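Local atomic coordinates of Bacint_00347 (Bacteroides intestinalis DSM 17393, PDB entry 5MUM), a protein that is a beta-propeller glycoside hydrolase that probably acts as a rhamnosidase, releasing rhamnose from its substrates. Residues L253-R256 and Y257-E261. Residues are numbered along the deposited sequence; the frame is centred on the assembly and turned at random.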
# COMPACT_ATOMS: atom_id res chain seq x y z
N LEU A 253 -23.29 9.11 -1.73
CA LEU A 253 -22.79 7.75 -1.48
C LEU A 253 -23.89 6.71 -1.64
O LEU A 253 -25.05 7.06 -1.48
CB LEU A 253 -22.20 7.64 -0.07
CG LEU A 253 -21.09 8.66 0.20
CD1 LEU A 253 -20.62 8.64 1.64
CD2 LEU A 253 -19.91 8.43 -0.74
N PRO A 254 -23.57 5.46 -1.95
CA PRO A 254 -22.22 4.99 -2.22
C PRO A 254 -21.74 5.34 -3.62
O PRO A 254 -22.49 5.89 -4.44
CB PRO A 254 -22.35 3.49 -2.08
CG PRO A 254 -23.73 3.22 -2.56
CD PRO A 254 -24.57 4.38 -2.12
N ILE A 255 -20.47 5.04 -3.90
CA ILE A 255 -19.90 5.41 -5.19
C ILE A 255 -20.02 4.18 -6.08
O ILE A 255 -19.47 3.13 -5.77
CB ILE A 255 -18.43 5.81 -5.09
CG1 ILE A 255 -18.25 6.93 -4.04
CG2 ILE A 255 -17.93 6.23 -6.46
CD1 ILE A 255 -16.84 7.34 -3.75
N ARG A 256 -20.67 4.35 -7.21
CA ARG A 256 -20.96 3.30 -8.16
C ARG A 256 -20.29 3.59 -9.47
O ARG A 256 -19.74 4.66 -9.67
CB ARG A 256 -22.45 3.25 -8.37
CG ARG A 256 -23.18 2.73 -7.17
CD ARG A 256 -24.67 2.99 -7.24
NE ARG A 256 -25.25 2.28 -6.10
CZ ARG A 256 -26.27 2.68 -5.35
NH1 ARG A 256 -26.91 3.82 -5.59
NH2 ARG A 256 -26.65 1.89 -4.36
N TYR A 257 -20.37 2.65 -10.38
CA TYR A 257 -19.83 2.83 -11.72
C TYR A 257 -20.30 4.16 -12.36
O TYR A 257 -19.51 4.90 -12.95
CB TYR A 257 -20.19 1.61 -12.57
CG TYR A 257 -19.73 1.72 -13.98
CD1 TYR A 257 -18.40 1.65 -14.30
CD2 TYR A 257 -20.67 1.87 -15.02
CE1 TYR A 257 -17.97 1.78 -15.61
CE2 TYR A 257 -20.25 2.02 -16.34
CZ TYR A 257 -18.90 1.97 -16.63
OH TYR A 257 -18.49 2.10 -17.94
N ASN A 258 -21.59 4.45 -12.21
CA ASN A 258 -22.22 5.58 -12.88
C ASN A 258 -21.79 6.91 -12.34
O ASN A 258 -21.64 7.83 -13.11
CB ASN A 258 -23.77 5.47 -12.87
CG ASN A 258 -24.37 5.83 -11.54
OD1 ASN A 258 -24.82 6.97 -11.34
ND2 ASN A 258 -24.38 4.88 -10.61
N ASN A 259 -21.55 7.02 -11.03
CA ASN A 259 -21.24 8.33 -10.43
C ASN A 259 -19.78 8.51 -9.99
O ASN A 259 -19.41 9.62 -9.59
CB ASN A 259 -22.20 8.66 -9.27
CG ASN A 259 -22.04 7.75 -8.07
OD1 ASN A 259 -21.75 6.59 -8.23
ND2 ASN A 259 -22.20 8.29 -6.85
N ALA A 260 -18.95 7.48 -10.10
CA ALA A 260 -17.51 7.62 -9.81
C ALA A 260 -16.84 8.69 -10.67
O ALA A 260 -17.18 8.91 -11.83
CB ALA A 260 -16.79 6.31 -10.03
N GLU A 261 -15.86 9.35 -10.08
CA GLU A 261 -14.95 10.15 -10.84
C GLU A 261 -13.90 9.26 -11.46
O GLU A 261 -13.23 8.51 -10.74
CB GLU A 261 -14.24 11.17 -9.95
CG GLU A 261 -13.33 12.09 -10.77
CD GLU A 261 -12.59 13.08 -9.92
OE1 GLU A 261 -12.44 12.84 -8.71
OE2 GLU A 261 -12.18 14.12 -10.45
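Arg256 and Ala260 close an alpha-turn, a single turn of right-handed helical backbone in the loop that joins strands 228-236 and 261-264 of one beta-propeller blade. The turn leads toward 261-264, an edge strand of that four-stranded blade.

Backbone bonds define the turn. Ala260 N lies 3.0 Å from Arg256 O and approaches it almost end-on, with a C=O...N angle of 169°. Asn259 N adds a weak second bond to the same Arg256 O at 3.3 Å, so two successive amides converge on one carbonyl.

The Asn259 amide then ties the turn back to the chain entering it. Its CG stands between the backbone N and the carbonyl carbon (chi1 67°), which turns the amide back toward Pro254 and Arg256. Asn259 OD1 takes the N-H of Arg256 (OD1 to N 2.7 Å), in the plane of the side-chain carbonyl, while Asn259 ND2 makes a weak bond to Pro254 O at 3.4 Å. The amide is thus held mainly through OD1, with the weak ND2 bond favouring the same rotation. Pro254 itself follows a cis peptide bond.

Among the polar side chains, Arg256 and Asn258 extend alongside each other in one direction, their guanidinium and amide planes only 25° apart. The touch between them is made nearer the backbone, Asn258 ND2 lying 3.4 Å from Arg256 CB. The guanidinium has Pro254 CG above one face, toward its rim, and NE forms a salt bridge with Asp194.

The apolar contact turns toward the blade, where Ile255 and Ala260 both pack on Trp217 of strand 213-220. Between the two residues, the gamma-methyl CG2 of Ile255, anti to its own backbone N, meets Ala260 CB at 3.7 Å.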